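Local coordinates for protein SsRai1 (Scheffersomyces stipitis, PDB 5BTO) that hydrolyses NAD caps, m7G cap structures and 5'-triphosphate ends of RNA with a divalent metal cofactor, and binds, stabilises and stimulates the exoribonuclease RAT1, at residues Gly116-Thr119 with Lys120-Ala123; Leu137-Gly141 with Gln142-Asn146; Asn332-Thr335 with Ala336-Tyr340; Val343-Trp346 with Leu347-Ile351. All coordinates share one frame; numbering follows the deposited sequence.

Contact 1 of 4, residues Gly116-Thr119 with Lys120-Ala123; sequences GLMT and KLLA
Lys120 N reaches back to Gly116 O at 3.2 Å, the first of four i to i+4 backbone bonds that tie these two helical turns together. Leu122 N to Met118 O and Ala123 N to Thr119 O, both 2.9 Å, carry the ladder on, while the bond from Leu121 N to Leu117 O is long and weak at 3.4 Å. The side chains add one apolar pair. Met118 and Leu121 run side by side in the same direction, and the methyl CE of Met118 comes to 3.8 Å from CD1 of Leu121; the bends of the methionine at chi2 (-59°) and chi3 (99°) turn the methyl back, which leaves CE and SD alongside CD1. Lys120 lays its CG against Gly116 O at 3.4 Å and then runs on extended, leading its amine away from the turn. In Thr119 the hydroxyl OG1 is bonded to the carbonyl of Arg115, one turn earlier, so this buried polar atom is satisfied within the helix. Gly116 and Arg115 both bind substrate, and the side chain of Thr119 lies about 4 Å from that of the substrate-binding Gln282, which places the start of the helix at the active site. Around it, helix 333-350 packs on Met118 and Leu122, helix 266-286 on Thr119, Leu122 and Ala123, strand 142-147 on Leu117, and strand 228-235 on Met118.

Contact 2 of 4, residues Leu137-Gly141 with Gln142-Asn146; sequences LAYDG and QLFIN
Leu137 and Phe144 face each other as a hydrogen-bonded pair in a beta hairpin whose strands, 132-139 and 142-147, are joined by a type I' turn from Tyr139 to Gln142. Phe144 N bonds to Leu137 O (2.9 Å), and Leu137 N returns a bond to Phe144 O. Tyr139 and Gln142 make the second such pair. Asp140 and Gly141 fill the turn with positive phi, and Asp140 is anchored by a salt bridge to Arg398.

Phe144 starts with its CB 4.0 Å from Leu137 O. Having CG anti to the carbonyl carbon (chi1 -63°) carries the ring across to the partner strand, toward Tyr139 and the turn: CD1 lies 3.8 Å from Leu137 O and 4.3 Å from Leu137 CD1, and CE1 lies 3.5 Å from Tyr139 O and 3.8 Å from Tyr139 CB. Both carbonyl oxygens are at the ring's edge, in its plane. With an alanine in place of Phe144, Tyr139 CB and Leu137 CD1 would probably lose their aromatic neighbour, leaving a gap beside them. Strand 111-114 flanks the second strand, with Ile112 touching Phe144. Across the other face of the hairpin, Ala138 CB packs on Leu143 CD2 at 3.8 Å.

Contact 3 of 4, residues Asn332-Thr335 with Ala336-Tyr340; sequences NCTT and ALKWY
Asn332 takes Ala336 N on its backbone O, the first i to i+4 bond here, and turns its flat side-chain amide to the N-H groups just ahead: OD1 accepts from Thr335 N (3.1 Å, N-H...O angle 163°), which sits above the carbonyl plane rather than on a lone pair, and takes a weaker, bent bond from Thr334 N. This is an N-cap, satisfying N-H groups at the start of helix 333-350. The indole of Trp339, carried outward from the turn, meets Phe371 edge-to-face and sends NE1 weakly to Leu121 O. The next rungs, including Leu337 N to Cys333 O and Trp339 N to Thr335 O, are ordinary helical bonds.

Thr334 and Lys338 lie side by side. Thr334 CG2, trans to the backbone N and beside the carbonyl carbon, lies 3.5 Å from CE of the extended Lys338. A water joins the two segments, accepting from Lys338 NZ at 3.0 Å and lying 3.1 Å from Thr335 OG1. Thr335 and Lys338 also pack on Ala196 and Asp197 of the second subunit, respectively. On the inner side, Ala336 and Tyr340 rest on helix 115-123, Cys333, Ala336, Leu337 and Tyr340 on helix 266-286, and Leu337 and Tyr340 on strand 216-225.

Contact 4 of 4, residues Val343-Trp346 with Leu347-Ile351; sequences VIEW and LLQEI
Trp346 and Glu350, one helical turn apart, make the aromatic part of this contact. The methylene CG of Glu350 sits over one face of the indole, 3.8 Å from the centroid of the five-membered ring and 19° off its normal, a CH-pi contact displaced toward the rim. Trp346 carries CG anti to its backbone N (chi1 -172°), which swings the ring along the helix beneath Glu350; the glutamate bends at chi2 (-60°), and its OE1 forms a salt bridge with Lys10 of strand 9-12. Lys45 of the second subunit also packs on Trp346.

Trp346 CE3 lies 4.0 Å from Leu347 CD2, Val343 CG1 lies 4.2 Å from Leu347 CD1, and Ile344 CG2 is as far from Leu348 CD1. A leucine in place of Trp346 would probably leave Glu350 CG without a ring face to rest on and Leu347 CD2 with less to pack against.

Among the polar side chains, Glu345 and Gln349 run alongside each other, Gln349 NE2 coming 3.5 Å from Glu345 CG. Backbone bonds from Leu347 N to Val343 O and Glu350 N to Trp346 O, both 2.9 Å, belong to the last turns of helix 333-350, and Ile351 leaves the helix.

Val343, Ile344, Trp346, Leu347 and Leu348 thus pack on strands, whereas Glu345 and Gln349 are exposed; Glu350 uses its methylene on the indole and its OE1 on Lys10, which probably keeps its charge balanced.

In the fold
Along the chain the contacts come in series, 1 to 4, all in the RAI1-type PD-(D/E)XK nuclease fold. Contacts 3 and 4 occupy the start and end of one helix, 333-350, their centres about 17 Å apart. Helix 115-123 packs against that helix; the centre of contact 1 is about 11 Å from that of contact 3 and about 15 Å from that of contact 4, and it touches both. The hairpin of contact 2 belongs to the large mixed sheet; it touches contact 1 through Leu117 and Met118 and contact 4 through Leu143, but stays about 8 Å from contact 3 at the nearest atoms. Helices 115-123 and 333-350 thus pack on each other and on the same sheet, the first starting at the substrate-binding residues.

Contact 1 of 4, residues Gly116-Thr119 with Lys120-Ala123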
loop_
_atom_site.group_PDB
_atom_site.type_symbol
_atom_site.label_atom_id
_atom_site.label_comp_id
_atom_site.label_asym_id
_atom_site.label_seq_id
_atom_site.Cartn_x
_atom_site.Cartn_y
_atom_site.Cartn_z
ATOM N N GLY A 116 -16.481 -13.328 10.818
ATOM C CA GLY A 116 -16.011 -14.044 9.645
ATOM C C GLY A 116 -15.560 -13.089 8.552
ATOM O O GLY A 116 -14.624 -13.378 7.811
ATOM N N LEU A 117 -16.222 -11.942 8.458
ATOM C CA LEU A 117 -15.869 -10.981 7.422
ATOM C C LEU A 117 -14.533 -10.322 7.762
ATOM O O LEU A 117 -13.718 -10.055 6.877
ATOM C CB LEU A 117 -16.965 -9.923 7.271
ATOM C CG LEU A 117 -18.365 -10.495 6.994
ATOM C CD1 LEU A 117 -19.410 -9.378 6.907
ATOM C CD2 LEU A 117 -18.368 -11.356 5.725
ATOM N N MET A 118 -14.308 -10.057 9.045
ATOM C CA MET A 118 -13.051 -9.454 9.473
ATOM C C MET A 118 -11.903 -10.456 9.363
ATOM O O MET A 118 -10.782 -10.095 9.029
ATOM C CB MET A 118 -13.164 -8.868 10.882
ATOM C CG MET A 118 -14.229 -7.766 10.993
ATOM S SD MET A 118 -13.929 -6.350 9.893
ATOM C CE MET A 118 -15.015 -6.733 8.531
ATOM N N THR A 119 -12.201 -11.725 9.635
ATOM C CA THR A 119 -11.218 -12.778 9.421
ATOM C C THR A 119 -10.730 -12.832 7.969
ATOM O O THR A 119 -9.538 -13.038 7.702
ATOM C CB THR A 119 -11.802 -14.162 9.811
ATOM O OG1 THR A 119 -12.155 -14.157 11.206
ATOM C CG2 THR A 119 -10.783 -15.262 9.546
ATOM N N LYS A 120 -11.641 -12.651 7.023
ATOM C CA LYS A 120 -11.245 -12.611 5.615
ATOM C C LYS A 120 -10.245 -11.484 5.346
ATOM O O LYS A 120 -9.315 -11.649 4.555
ATOM C CB LYS A 120 -12.464 -12.440 4.706
ATOM C CG LYS A 120 -13.411 -13.624 4.680
ATOM C CD LYS A 120 -14.512 -13.397 3.659
ATOM C CE LYS A 120 -15.303 -14.670 3.398
ATOM N NZ LYS A 120 -16.213 -14.515 2.225
ATOM N N LEU A 121 -10.439 -10.331 5.988
ATOM C CA LEU A 121 -9.510 -9.221 5.817
ATOM C C LEU A 121 -8.168 -9.511 6.496
ATOM O O LEU A 121 -7.092 -9.280 5.918
ATOM C CB LEU A 121 -10.123 -7.918 6.351
ATOM C CG LEU A 121 -11.396 -7.448 5.648
ATOM C CD1 LEU A 121 -11.943 -6.203 6.323
ATOM C CD2 LEU A 121 -11.081 -7.139 4.180
ATOM N N LEU A 122 -8.224 -10.060 7.710
ATOM C CA LEU A 122 -7.019 -10.319 8.474
ATOM C C LEU A 122 -6.142 -11.374 7.791
ATOM O O LEU A 122 -4.915 -11.278 7.808
ATOM C CB LEU A 122 -7.398 -10.772 9.896
ATOM C CG LEU A 122 -6.342 -11.196 10.910
ATOM C CD1 LEU A 122 -5.269 -10.155 11.114
ATOM C CD2 LEU A 122 -7.016 -11.523 12.262
ATOM N N ALA A 123 -6.780 -12.359 7.170
ATOM C CA ALA A 123 -6.056 -13.496 6.600
ATOM C C ALA A 123 -5.644 -13.260 5.155
ATOM O O ALA A 123 -4.929 -14.072 4.570
ATOM C CB ALA A 123 -6.898 -14.758 6.697
#

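Contact 2 of 4, residues Leu137-Gly141 with Gln142-Asn146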
loop_
_atom_site.group_PDB
_atom_site.type_symbol
_atom_site.label_atom_id
_atom_site.label_comp_id
_atom_site.label_asym_id
_atom_site.label_seq_id
_atom_site.Cartn_x
_atom_site.Cartn_y
_atom_site.Cartn_z
ATOM N N LEU A 137 -21.846 0.705 4.875
ATOM C CA LEU A 137 -22.569 1.969 4.824
ATOM C C LEU A 137 -22.598 2.661 6.167
ATOM O O LEU A 137 -22.554 2.013 7.228
ATOM C CB LEU A 137 -23.973 1.778 4.270
ATOM C CG LEU A 137 -24.884 0.885 5.092
ATOM C CD1 LEU A 137 -25.538 1.708 6.195
ATOM C CD2 LEU A 137 -25.923 0.254 4.210
ATOM N N ALA A 138 -22.657 3.986 6.106
ATOM C CA ALA A 138 -22.691 4.810 7.296
ATOM C C ALA A 138 -24.129 5.072 7.693
ATOM O O ALA A 138 -24.963 5.433 6.860
ATOM C CB ALA A 138 -21.965 6.134 7.044
ATOM N N TYR A 139 -24.416 4.886 8.972
ATOM C CA TYR A 139 -25.725 5.192 9.504
ATOM C C TYR A 139 -25.583 5.498 10.989
ATOM O O TYR A 139 -24.861 4.805 11.710
ATOM C CB TYR A 139 -26.688 4.023 9.264
ATOM C CG TYR A 139 -28.062 4.251 9.845
ATOM C CD1 TYR A 139 -28.982 5.073 9.197
ATOM C CD2 TYR A 139 -28.438 3.647 11.037
ATOM C CE1 TYR A 139 -30.244 5.292 9.738
ATOM C CE2 TYR A 139 -29.687 3.860 11.581
ATOM C CZ TYR A 139 -30.588 4.678 10.928
ATOM O OH TYR A 139 -31.837 4.884 11.475
ATOM N N ASP A 140 -26.249 6.555 11.440
ATOM C CA ASP A 140 -26.181 6.960 12.838
ATOM C C ASP A 140 -24.743 7.022 13.353
ATOM O O ASP A 140 -24.460 6.610 14.474
ATOM C CB ASP A 140 -27.024 6.016 13.697
ATOM C CG ASP A 140 -27.536 6.668 14.974
ATOM O OD1 ASP A 140 -27.420 7.903 15.133
ATOM O OD2 ASP A 140 -28.085 5.934 15.820
ATOM N N GLY A 141 -23.837 7.542 12.531
ATOM C CA GLY A 141 -22.461 7.744 12.945
ATOM C C GLY A 141 -21.634 6.474 13.048
ATOM O O GLY A 141 -20.563 6.482 13.647
ATOM N N GLN A 142 -22.127 5.393 12.453
ATOM C CA GLN A 142 -21.474 4.084 12.559
ATOM C C GLN A 142 -21.397 3.408 11.195
ATOM O O GLN A 142 -22.221 3.677 10.317
ATOM C CB GLN A 142 -22.252 3.193 13.539
ATOM C CG GLN A 142 -22.381 3.798 14.915
ATOM C CD GLN A 142 -23.220 2.961 15.863
ATOM O OE1 GLN A 142 -24.254 2.406 15.483
ATOM N NE2 GLN A 142 -22.770 2.861 17.106
ATOM N N LEU A 143 -20.398 2.549 11.002
ATOM C CA LEU A 143 -20.309 1.774 9.766
ATOM C C LEU A 143 -20.855 0.366 9.962
ATOM O O LEU A 143 -20.485 -0.321 10.906
ATOM C CB LEU A 143 -18.866 1.681 9.261
ATOM C CG LEU A 143 -18.161 2.979 8.878
ATOM C CD1 LEU A 143 -16.827 2.654 8.179
ATOM C CD2 LEU A 143 -19.062 3.843 7.981
ATOM N N PHE A 144 -21.738 -0.050 9.065
ATOM C CA PHE A 144 -22.288 -1.402 9.077
ATOM C C PHE A 144 -21.703 -2.162 7.899
ATOM O O PHE A 144 -21.719 -1.666 6.767
ATOM C CB PHE A 144 -23.822 -1.350 9.000
ATOM C CG PHE A 144 -24.459 -0.668 10.178
ATOM C CD1 PHE A 144 -24.457 0.718 10.280
ATOM C CD2 PHE A 144 -25.058 -1.408 11.180
ATOM C CE1 PHE A 144 -25.035 1.356 11.366
ATOM C CE2 PHE A 144 -25.642 -0.781 12.272
ATOM C CZ PHE A 144 -25.625 0.599 12.370
ATOM N N ILE A 145 -21.142 -3.342 8.164
ATOM C CA ILE A 145 -20.434 -4.096 7.124
ATOM C C ILE A 145 -20.979 -5.512 7.023
ATOM O O ILE A 145 -21.032 -6.231 8.030
ATOM C CB ILE A 145 -18.923 -4.166 7.424
ATOM C CG1 ILE A 145 -18.350 -2.745 7.573
ATOM C CG2 ILE A 145 -18.175 -4.953 6.324
ATOM C CD1 ILE A 145 -16.856 -2.690 7.842
ATOM N N ASN A 146 -21.396 -5.913 5.823
ATOM C CA ASN A 146 -21.803 -7.298 5.588
ATOM C C ASN A 146 -21.337 -7.780 4.232
ATOM O O ASN A 146 -20.959 -6.981 3.379
ATOM C CB ASN A 146 -23.325 -7.484 5.681
ATOM C CG ASN A 146 -23.719 -8.957 5.881
ATOM O OD1 ASN A 146 -22.888 -9.790 6.256
ATOM N ND2 ASN A 146 -24.975 -9.278 5.628
#

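Contact 3 of 4, residues Asn332-Thr335 with Ala336-Tyr340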
loop_
_atom_site.group_PDB
_atom_site.type_symbol
_atom_site.label_atom_id
_atom_site.label_comp_id
_atom_site.label_asym_id
_atom_site.label_seq_id
_atom_site.Cartn_x
_atom_site.Cartn_y
_atom_site.Cartn_z
ATOM N N ASN A 332 2.897 -14.850 8.779
ATOM C CA ASN A 332 3.391 -14.104 9.926
ATOM C C ASN A 332 2.191 -13.403 10.531
ATOM O O ASN A 332 1.590 -12.545 9.890
ATOM C CB ASN A 332 4.451 -13.088 9.481
ATOM C CG ASN A 332 5.034 -12.283 10.638
ATOM O OD1 ASN A 332 4.319 -11.862 11.542
ATOM N ND2 ASN A 332 6.349 -12.067 10.607
ATOM N N CYS A 333 1.825 -13.781 11.752
ATOM C CA CYS A 333 0.600 -13.259 12.356
ATOM C C CYS A 333 0.691 -11.774 12.668
ATOM O O CYS A 333 -0.304 -11.061 12.603
ATOM C CB CYS A 333 0.228 -14.048 13.615
ATOM S SG CYS A 333 -0.182 -15.781 13.257
ATOM N N THR A 334 1.887 -11.305 13.008
ATOM C CA THR A 334 2.080 -9.880 13.291
ATOM C C THR A 334 1.855 -9.031 12.043
ATOM O O THR A 334 1.207 -7.979 12.093
ATOM C CB THR A 334 3.483 -9.608 13.848
ATOM O OG1 THR A 334 3.659 -10.346 15.062
ATOM C CG2 THR A 334 3.667 -8.125 14.144
ATOM N N THR A 335 2.395 -9.491 10.923
ATOM C CA THR A 335 2.211 -8.791 9.656
ATOM C C THR A 335 0.729 -8.746 9.287
ATOM O O THR A 335 0.209 -7.709 8.837
ATOM C CB THR A 335 3.007 -9.484 8.526
ATOM O OG1 THR A 335 4.381 -9.572 8.907
ATOM C CG2 THR A 335 2.902 -8.701 7.239
ATOM N N ALA A 336 0.048 -9.874 9.465
ATOM C CA ALA A 336 -1.378 -9.960 9.181
ATOM C C ALA A 336 -2.124 -8.898 9.985
ATOM O O ALA A 336 -2.975 -8.174 9.448
ATOM C CB ALA A 336 -1.915 -11.366 9.501
ATOM N N LEU A 337 -1.797 -8.807 11.270
ATOM C CA LEU A 337 -2.480 -7.862 12.159
ATOM C C LEU A 337 -2.210 -6.404 11.769
ATOM O O LEU A 337 -3.102 -5.555 11.864
ATOM C CB LEU A 337 -2.098 -8.110 13.621
ATOM C CG LEU A 337 -2.956 -7.396 14.666
ATOM C CD1 LEU A 337 -4.418 -7.821 14.530
ATOM C CD2 LEU A 337 -2.432 -7.699 16.071
ATOM N N LYS A 338 -0.986 -6.112 11.340
ATOM C CA LYS A 338 -0.663 -4.764 10.861
ATOM C C LYS A 338 -1.424 -4.424 9.575
ATOM O O LYS A 338 -1.867 -3.281 9.391
ATOM C CB LYS A 338 0.849 -4.607 10.653
ATOM C CG LYS A 338 1.674 -4.633 11.938
ATOM C CD LYS A 338 3.157 -4.646 11.612
ATOM C CE LYS A 338 4.004 -4.891 12.843
ATOM N NZ LYS A 338 5.451 -5.053 12.508
ATOM N N TRP A 339 -1.567 -5.396 8.672
ATOM C CA TRP A 339 -2.408 -5.194 7.486
ATOM C C TRP A 339 -3.865 -4.919 7.891
ATOM O O TRP A 339 -4.520 -4.002 7.396
ATOM C CB TRP A 339 -2.324 -6.410 6.552
ATOM C CG TRP A 339 -3.514 -6.576 5.649
ATOM C CD1 TRP A 339 -4.521 -7.499 5.771
ATOM C CD2 TRP A 339 -3.840 -5.782 4.496
ATOM N NE1 TRP A 339 -5.436 -7.343 4.758
ATOM C CE2 TRP A 339 -5.043 -6.299 3.959
ATOM C CE3 TRP A 339 -3.220 -4.701 3.856
ATOM C CZ2 TRP A 339 -5.649 -5.766 2.823
ATOM C CZ3 TRP A 339 -3.818 -4.170 2.720
ATOM C CH2 TRP A 339 -5.026 -4.706 2.214
ATOM N N TYR A 340 -4.385 -5.730 8.800
ATOM C CA TYR A 340 -5.765 -5.568 9.207
ATOM C C TYR A 340 -5.984 -4.181 9.821
ATOM O O TYR A 340 -6.985 -3.514 9.541
ATOM C CB TYR A 340 -6.103 -6.676 10.215
ATOM C CG TYR A 340 -7.493 -6.612 10.784
ATOM C CD1 TYR A 340 -8.612 -6.764 9.969
ATOM C CD2 TYR A 340 -7.687 -6.442 12.148
ATOM C CE1 TYR A 340 -9.901 -6.723 10.503
ATOM C CE2 TYR A 340 -8.957 -6.400 12.687
ATOM C CZ TYR A 340 -10.053 -6.538 11.862
ATOM O OH TYR A 340 -11.317 -6.509 12.399
HETATM O O HOH W 1 5.582 -7.465 10.781
#

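Contact 4 of 4, residues Val343-Trp346 with Leu347-Ile351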
loop_
_atom_site.group_PDB
_atom_site.type_symbol
_atom_site.label_atom_id
_atom_site.label_comp_id
_atom_site.label_asym_id
_atom_site.label_seq_id
_atom_site.Cartn_x
_atom_site.Cartn_y
_atom_site.Cartn_z
ATOM N N VAL A 343 -6.243 -1.636 7.043
ATOM C CA VAL A 343 -7.513 -1.689 6.344
ATOM C C VAL A 343 -8.605 -0.980 7.145
ATOM O O VAL A 343 -9.343 -0.150 6.607
ATOM C CB VAL A 343 -7.971 -3.141 6.111
ATOM C CG1 VAL A 343 -9.402 -3.162 5.562
ATOM C CG2 VAL A 343 -7.003 -3.861 5.191
ATOM N N ILE A 344 -8.712 -1.317 8.429
ATOM C CA ILE A 344 -9.767 -0.727 9.252
ATOM C C ILE A 344 -9.578 0.797 9.360
ATOM O O ILE A 344 -10.534 1.568 9.229
ATOM C CB ILE A 344 -9.813 -1.354 10.650
ATOM C CG1 ILE A 344 -10.185 -2.844 10.563
ATOM C CG2 ILE A 344 -10.821 -0.624 11.536
ATOM C CD1 ILE A 344 -11.504 -3.132 9.880
ATOM N N GLU A 345 -8.351 1.230 9.613
ATOM C CA GLU A 345 -8.070 2.671 9.673
ATOM C C GLU A 345 -8.435 3.380 8.359
ATOM O O GLU A 345 -9.015 4.469 8.366
ATOM C CB GLU A 345 -6.599 2.905 9.994
ATOM C CG GLU A 345 -6.209 4.369 10.128
ATOM C CD GLU A 345 -4.702 4.548 10.225
ATOM O OE1 GLU A 345 -4.004 4.169 9.264
ATOM O OE2 GLU A 345 -4.213 5.056 11.261
ATOM N N TRP A 346 -8.086 2.754 7.238
ATOM C CA TRP A 346 -8.367 3.317 5.924
ATOM C C TRP A 346 -9.875 3.459 5.692
ATOM O O TRP A 346 -10.346 4.505 5.244
ATOM C CB TRP A 346 -7.737 2.427 4.848
ATOM C CG TRP A 346 -7.770 2.957 3.449
ATOM C CD1 TRP A 346 -7.121 4.061 2.971
ATOM C CD2 TRP A 346 -8.441 2.367 2.329
ATOM N NE1 TRP A 346 -7.359 4.198 1.620
ATOM C CE2 TRP A 346 -8.163 3.171 1.201
ATOM C CE3 TRP A 346 -9.255 1.240 2.171
ATOM C CZ2 TRP A 346 -8.668 2.885 -0.068
ATOM C CZ3 TRP A 346 -9.756 0.948 0.912
ATOM C CH2 TRP A 346 -9.461 1.779 -0.198
ATOM N N LEU A 347 -10.639 2.418 6.012
ATOM C CA LEU A 347 -12.082 2.487 5.806
ATOM C C LEU A 347 -12.684 3.623 6.604
ATOM O O LEU A 347 -13.521 4.368 6.094
ATOM C CB LEU A 347 -12.774 1.173 6.163
ATOM C CG LEU A 347 -12.412 -0.006 5.262
ATOM C CD1 LEU A 347 -13.100 -1.267 5.759
ATOM C CD2 LEU A 347 -12.792 0.284 3.812
ATOM N N LEU A 348 -12.264 3.759 7.859
ATOM C CA LEU A 348 -12.798 4.828 8.700
ATOM C C LEU A 348 -12.387 6.225 8.212
ATOM O O LEU A 348 -13.133 7.182 8.386
ATOM C CB LEU A 348 -12.438 4.612 10.172
ATOM C CG LEU A 348 -13.204 3.450 10.812
ATOM C CD1 LEU A 348 -12.661 3.121 12.203
ATOM C CD2 LEU A 348 -14.697 3.734 10.869
ATOM N N GLN A 349 -11.208 6.327 7.600
ATOM C CA GLN A 349 -10.726 7.593 7.054
ATOM C C GLN A 349 -11.422 7.979 5.751
ATOM O O GLN A 349 -11.657 9.167 5.487
ATOM C CB GLN A 349 -9.216 7.537 6.809
ATOM C CG GLN A 349 -8.356 7.676 8.054
ATOM C CD GLN A 349 -6.867 7.662 7.733
ATOM O OE1 GLN A 349 -6.476 7.732 6.567
ATOM N NE2 GLN A 349 -6.031 7.572 8.768
ATOM N N GLU A 350 -11.759 6.981 4.939
ATOM C CA GLU A 350 -12.231 7.232 3.573
ATOM C C GLU A 350 -13.753 7.260 3.397
ATOM O O GLU A 350 -14.252 7.787 2.401
ATOM C CB GLU A 350 -11.613 6.216 2.606
ATOM C CG GLU A 350 -10.096 6.283 2.538
ATOM C CD GLU A 350 -9.601 7.641 2.076
ATOM O OE1 GLU A 350 -10.304 8.298 1.276
ATOM O OE2 GLU A 350 -8.517 8.059 2.524
ATOM N N ILE A 351 -14.490 6.711 4.355
ATOM C CA ILE A 351 -15.947 6.710 4.266
ATOM C C ILE A 351 -16.506 7.759 5.221
ATOM O O ILE A 351 -16.401 7.602 6.422
ATOM C CB ILE A 351 -16.530 5.317 4.621
ATOM C CG1 ILE A 351 -16.007 4.257 3.647
ATOM C CG2 ILE A 351 -18.057 5.347 4.614
ATOM C CD1 ILE A 351 -16.411 2.840 3.988
#